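Side-chain contacts in hydrogenase expression/formation protein HypE (Desulfovibrio vulgaris subsp. vulgaris, PDB 2Z1U), which binds ATP and magnesium and, as a HypE-family maturation protein, probably uses the nucleotide in assembling hydrogenase: residues G175-G178 with L179-S183; E252-R255 with N256-F260. All coordinates share one frame; numbering follows the deposited sequence.

Contact 1: G175-G178 with L179-S183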
ATOM      1  N   GLY A 175      22.678 -11.147   8.724  1.00 48.47           N
ATOM      2  CA  GLY A 175      23.011 -11.644   7.387  1.00 48.81           C
ATOM      3  C   GLY A 175      22.217 -12.846   6.899  1.00 48.52           C
ATOM      4  O   GLY A 175      22.287 -13.199   5.725  1.00 48.59           O
ATOM      5  N   ASP A 176      21.472 -13.478   7.804  1.00 48.26           N
ATOM      6  CA  ASP A 176      20.760 -14.735   7.534  1.00 48.22           C
ATOM      7  C   ASP A 176      19.789 -14.675   6.363  1.00 48.12           C
ATOM      8  O   ASP A 176      19.904 -15.485   5.439  1.00 47.84           O
ATOM      9  CB  ASP A 176      20.034 -15.216   8.791  1.00 48.26           C
ATOM     10  CG  ASP A 176      20.967 -15.309   9.981  1.00 49.57           C
ATOM     11  OD1 ASP A 176      21.383 -16.428  10.316  1.00 50.22           O
ATOM     12  OD2 ASP A 176      21.320 -14.257  10.549  1.00 51.84           O
ATOM     13  N   HIS A 177      18.861 -13.718   6.391  1.00 47.46           N
ATOM     14  CA  HIS A 177      17.895 -13.571   5.313  1.00 47.57           C
ATOM     15  C   HIS A 177      18.563 -13.357   3.948  1.00 48.15           C
ATOM     16  O   HIS A 177      18.267 -14.079   2.986  1.00 48.63           O
ATOM     17  CB  HIS A 177      16.938 -12.411   5.563  1.00 47.05           C
ATOM     18  CG  HIS A 177      15.938 -12.232   4.464  1.00 45.86           C
ATOM     19  ND1 HIS A 177      14.794 -12.992   4.373  1.00 45.83           N
ATOM     20  CD2 HIS A 177      15.922 -11.403   3.396  1.00 45.19           C
ATOM     21  CE1 HIS A 177      14.104 -12.628   3.306  1.00 45.91           C
ATOM     22  NE2 HIS A 177      14.770 -11.668   2.691  1.00 46.71           N
ATOM     23  N   GLY A 178      19.426 -12.347   3.868  1.00 48.40           N
ATOM     24  CA  GLY A 178      20.120 -12.018   2.621  1.00 48.94           C
ATOM     25  C   GLY A 178      20.874 -13.201   2.039  1.00 49.65           C
ATOM     26  O   GLY A 178      20.788 -13.460   0.840  1.00 50.48           O
ATOM     27  N   LEU A 179      21.615 -13.918   2.881  1.00 49.71           N
ATOM     28  CA  LEU A 179      22.353 -15.095   2.439  1.00 50.29           C
ATOM     29  C   LEU A 179      21.420 -16.167   1.889  1.00 50.41           C
ATOM     30  O   LEU A 179      21.684 -16.727   0.833  1.00 50.54           O
ATOM     31  CB  LEU A 179      23.200 -15.683   3.574  1.00 50.04           C
ATOM     32  CG  LEU A 179      24.536 -16.364   3.272  1.00 51.46           C
ATOM     33  CD1 LEU A 179      24.831 -17.456   4.290  1.00 51.16           C
ATOM     34  CD2 LEU A 179      24.673 -16.908   1.851  1.00 52.86           C
ATOM     35  N   THR A 180      20.327 -16.452   2.590  1.00 51.52           N
ATOM     36  CA  THR A 180      19.455 -17.543   2.142  1.00 52.34           C
ATOM     37  C   THR A 180      18.767 -17.300   0.819  1.00 53.16           C
ATOM     38  O   THR A 180      18.682 -18.228   0.022  1.00 52.90           O
ATOM     39  CB  THR A 180      18.537 -18.184   3.248  1.00 52.32           C
ATOM     40  OG1 THR A 180      17.182 -18.305   2.786  1.00 52.55           O
ATOM     41  CG2 THR A 180      18.592 -17.418   4.516  1.00 50.73           C
ATOM     42  N   ILE A 181      18.311 -16.072   0.553  1.00 55.04           N
ATOM     43  CA  ILE A 181      17.677 -15.823  -0.743  1.00 56.24           C
ATOM     44  C   ILE A 181      18.724 -15.853  -1.883  1.00 57.39           C
ATOM     45  O   ILE A 181      18.465 -16.431  -2.937  1.00 57.58           O
ATOM     46  CB  ILE A 181      16.728 -14.561  -0.791  1.00 57.07           C
ATOM     47  CG1 ILE A 181      17.477 -13.308  -1.194  1.00 57.45           C
ATOM     48  CG2 ILE A 181      15.863 -14.378   0.462  1.00 55.95           C
ATOM     49  CD1 ILE A 181      17.174 -12.971  -2.612  1.00 59.89           C
ATOM     50  N   LEU A 182      19.908 -15.274  -1.644  1.00 58.14           N
ATOM     51  CA  LEU A 182      20.994 -15.234  -2.626  1.00 59.37           C
ATOM     52  C   LEU A 182      21.565 -16.616  -2.939  1.00 59.80           C
ATOM     53  O   LEU A 182      21.938 -16.888  -4.082  1.00 59.96           O
ATOM     54  CB  LEU A 182      22.115 -14.292  -2.166  1.00 59.60           C
ATOM     55  CG  LEU A 182      22.228 -12.853  -2.714  1.00 60.69           C
ATOM     56  CD1 LEU A 182      21.015 -12.354  -3.495  1.00 61.51           C
ATOM     57  CD2 LEU A 182      22.619 -11.853  -1.611  1.00 61.07           C
ATOM     58  N   SER A 183      21.629 -17.479  -1.925  1.00 60.44           N
ATOM     59  CA  SER A 183      22.044 -18.863  -2.125  1.00 61.38           C
ATOM     60  C   SER A 183      20.935 -19.732  -2.739  1.00 61.92           C
ATOM     61  O   SER A 183      21.225 -20.589  -3.574  1.00 61.75           O
ATOM     62  CB  SER A 183      22.610 -19.476  -0.838  1.00 61.29           C
ATOM     63  OG  SER A 183      21.634 -19.556   0.175  1.00 61.85           O
TER
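Gly175 caps helix 176-184 of the AIR-synthase-related C-terminal domain, and residues 176-183 form its first turns, with Leu179 N bonded to Gly175 O at 3.0 Å and Ile181 N to His177 O at 3.1 Å. Leu182 N reaches Gly178 O at 3.2 Å, and Thr180 N bonds to Asp176 O, whose position is less certain. The N-cap residue Gly175 has a positive phi (101°) that suits a residue without CB; its own N is held by the side chain of Asn270. Of the side chains, His177 and Ile181 make the distinctive i/i+4 pair. His177 swings CG opposite its backbone N (chi1 180°), which carries the imidazole forward along the helix flank, toward the next turn, where the Ile181 methyl CG2 sits over one ring face. The methyl lies 3.9 Å from the centroid of the His177 ring, 24° off the normal, a CH-pi contact displaced toward the rim; its nearest ring atom is His177 NE2, 3.7 Å from Ile181 CG2. Both ring nitrogens are engaged: ND1 with Ser196 OG, NE2 with the carbonyl O of Ile342 close to the C-terminus. Phe65 meets the imidazole with the ring planes almost perpendicular. At Leu182 the branch folds back on the preceding turn, CD2 lying 3.5 Å from Gly178 O. Asp176 turns away, its OD2 hydrogen-bonded to Ser173 OG just before the helix. The chemistry implies a buried imidazole whose rotation is fixed by two hydrogen bonds and whose one face is packed by the methyl. With NE2 facing a carbonyl oxygen, that nitrogen probably carries a proton, and the ring ties the helix start to the C-terminal tail.

Contact 2: E252-R255 with N256-F260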
ATOM      1  N   GLU A 252      28.399 -18.882  12.266  1.00 52.39           N
ATOM      2  CA  GLU A 252      29.552 -19.445  11.548  1.00 53.06           C
ATOM      3  C   GLU A 252      29.191 -19.821  10.108  1.00 52.53           C
ATOM      4  O   GLU A 252      29.911 -19.486   9.172  1.00 52.51           O
ATOM      5  CB  GLU A 252      30.111 -20.665  12.305  1.00 52.95           C
ATOM      6  CG  GLU A 252      31.500 -21.128  11.869  1.00 54.72           C
ATOM      7  CD  GLU A 252      31.941 -22.401  12.592  1.00 55.10           C
ATOM      8  OE1 GLU A 252      31.194 -22.877  13.482  1.00 58.62           O
ATOM      9  OE2 GLU A 252      33.025 -22.932  12.271  1.00 57.36           O
ATOM     10  N   SER A 253      28.056 -20.499   9.955  1.00 52.32           N
ATOM     11  CA  SER A 253      27.539 -20.933   8.659  1.00 52.55           C
ATOM     12  C   SER A 253      27.195 -19.759   7.739  1.00 52.14           C
ATOM     13  O   SER A 253      27.339 -19.861   6.519  1.00 52.22           O
ATOM     14  CB  SER A 253      26.298 -21.790   8.878  1.00 52.49           C
ATOM     15  OG  SER A 253      25.269 -20.993   9.452  1.00 54.75           O
ATOM     16  N   VAL A 254      26.736 -18.655   8.328  1.00 51.72           N
ATOM     17  CA  VAL A 254      26.455 -17.421   7.577  1.00 51.78           C
ATOM     18  C   VAL A 254      27.772 -16.727   7.172  1.00 52.28           C
ATOM     19  O   VAL A 254      27.931 -16.333   6.017  1.00 51.80           O
ATOM     20  CB  VAL A 254      25.517 -16.464   8.362  1.00 51.47           C
ATOM     21  CG1 VAL A 254      25.442 -15.088   7.700  1.00 51.33           C
ATOM     22  CG2 VAL A 254      24.107 -17.080   8.496  1.00 50.45           C
ATOM     23  N   ARG A 255      28.709 -16.602   8.117  1.00 53.30           N
ATOM     24  CA  ARG A 255      30.050 -16.074   7.818  1.00 54.44           C
ATOM     25  C   ARG A 255      30.690 -16.832   6.663  1.00 54.63           C
ATOM     26  O   ARG A 255      31.192 -16.219   5.714  1.00 54.70           O
ATOM     27  CB  ARG A 255      30.978 -16.145   9.037  1.00 55.18           C
ATOM     28  CG  ARG A 255      30.730 -15.069  10.074  1.00 57.79           C
ATOM     29  CD  ARG A 255      31.924 -14.840  11.001  1.00 62.71           C
ATOM     30  NE  ARG A 255      31.580 -13.903  12.076  1.00 64.66           N
ATOM     31  CZ  ARG A 255      31.610 -12.574  11.955  1.00 65.50           C
ATOM     32  NH1 ARG A 255      31.966 -12.005  10.807  1.00 63.68           N
ATOM     33  NH2 ARG A 255      31.270 -11.809  12.987  1.00 66.54           N
ATOM     34  N   ASN A 256      30.658 -18.163   6.753  1.00 54.90           N
ATOM     35  CA  ASN A 256      31.240 -19.039   5.736  1.00 55.46           C
ATOM     36  C   ASN A 256      30.531 -18.958   4.383  1.00 55.38           C
ATOM     37  O   ASN A 256      31.181 -18.974   3.335  1.00 55.52           O
ATOM     38  CB  ASN A 256      31.302 -20.484   6.237  1.00 55.50           C
ATOM     39  CG  ASN A 256      32.299 -20.665   7.370  1.00 57.03           C
ATOM     40  OD1 ASN A 256      33.281 -19.917   7.485  1.00 57.58           O
ATOM     41  ND2 ASN A 256      32.058 -21.670   8.214  1.00 58.11           N
ATOM     42  N   GLY A 257      29.206 -18.858   4.409  1.00 55.29           N
ATOM     43  CA  GLY A 257      28.441 -18.687   3.192  1.00 55.12           C
ATOM     44  C   GLY A 257      28.692 -17.327   2.571  1.00 55.20           C
ATOM     45  O   GLY A 257      28.724 -17.197   1.344  1.00 55.32           O
ATOM     46  N   CYS A 258      28.869 -16.309   3.412  1.00 55.18           N
ATOM     47  CA  CYS A 258      29.090 -14.948   2.913  1.00 55.58           C
ATOM     48  C   CYS A 258      30.461 -14.795   2.258  1.00 55.82           C
ATOM     49  O   CYS A 258      30.594 -14.090   1.261  1.00 55.82           O
ATOM     50  CB  CYS A 258      28.914 -13.903   4.013  1.00 55.49           C
ATOM     51  SG  CYS A 258      27.190 -13.582   4.456  1.00 54.67           S
ATOM     52  N   SER A 259      31.473 -15.450   2.819  1.00 56.44           N
ATOM     53  CA  SER A 259      32.828 -15.339   2.278  1.00 56.80           C
ATOM     54  C   SER A 259      32.994 -16.155   0.986  1.00 56.84           C
ATOM     55  O   SER A 259      33.748 -15.766   0.088  1.00 57.04           O
ATOM     56  CB  SER A 259      33.894 -15.660   3.340  1.00 57.06           C
ATOM     57  OG  SER A 259      33.810 -16.985   3.832  1.00 57.55           O
ATOM     58  N   PHE A 260      32.256 -17.260   0.890  1.00 56.87           N
ATOM     59  CA  PHE A 260      32.211 -18.094  -0.315  1.00 56.91           C
ATOM     60  C   PHE A 260      31.534 -17.378  -1.489  1.00 56.69           C
ATOM     61  O   PHE A 260      31.857 -17.642  -2.647  1.00 56.98           O
ATOM     62  CB  PHE A 260      31.503 -19.420   0.001  1.00 57.26           C
ATOM     63  CG  PHE A 260      31.443 -20.390  -1.153  1.00 57.77           C
ATOM     64  CD1 PHE A 260      32.464 -21.315  -1.358  1.00 59.18           C
ATOM     65  CD2 PHE A 260      30.347 -20.399  -2.017  1.00 58.13           C
ATOM     66  CE1 PHE A 260      32.409 -22.221  -2.421  1.00 59.50           C
ATOM     67  CE2 PHE A 260      30.274 -21.296  -3.077  1.00 59.03           C
ATOM     68  CZ  PHE A 260      31.310 -22.213  -3.283  1.00 58.35           C
TER
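Glu252 and Asn256 lie side by side, one turn apart on helix 252-260, a short alpha-helix of the AIR-synthase-related C-terminal domain. Both side chains point the same way, with carboxylate and amide planes 61° apart, and the approach is made by the aliphatic part of the glutamate: CG of Glu252 is 3.7 Å from ND2 of Asn256. The chain, extended beyond CG, carries the carboxylate outward from the helix and not across to the amide. Asn256 sets CG beside its own backbone N (chi1 -68°), bringing the amide carbon within 3.2 Å of Glu252 O, but that carbonyl takes its hydrogen bond from Asn256 N, at 2.9 Å; ND2 is badly angled for it. On the buried flank, Val254 and Cys258 form the apolar i/i+4 pair, backed by Pro265 and Leu268 around the cysteine. Ser253 directs its OG outside the helix to Asp193. Gly257 N bonds to Ser253 O, and Ser259 N to Arg255 O at 3.0 Å. With CG1 of Val254 opposite its backbone N (chi1 169°), that methyl is the branch facing the sulfur, at 4.0 Å from Cys258 SG.

Contacts 1 and 2 are successive in the chain but adjacent in space, their centres 10 Å apart, because helices 176-184 and 252-260 pack flank to flank within the C-terminal domain. Val254 is the main meeting point: the Asp176 carboxylate packs against its methyl, OD1 lying 3.3 Å from Val254 CG2, its CG1 lies 4.0 Å from Gly175 C, and Leu179 CD1 comes within 3.7 Å of Val254 CA. Leu179 also touches Cys258, so the apolar flank of contact 2 faces contact 1. The two differ toward the nucleotide: the His177 side chain is about 8 Å from those of the ATP-binding Thr222 and Arg223 and about 10 Å from bound ATP, whereas contact 2 lies away from the ATP and magnesium sites.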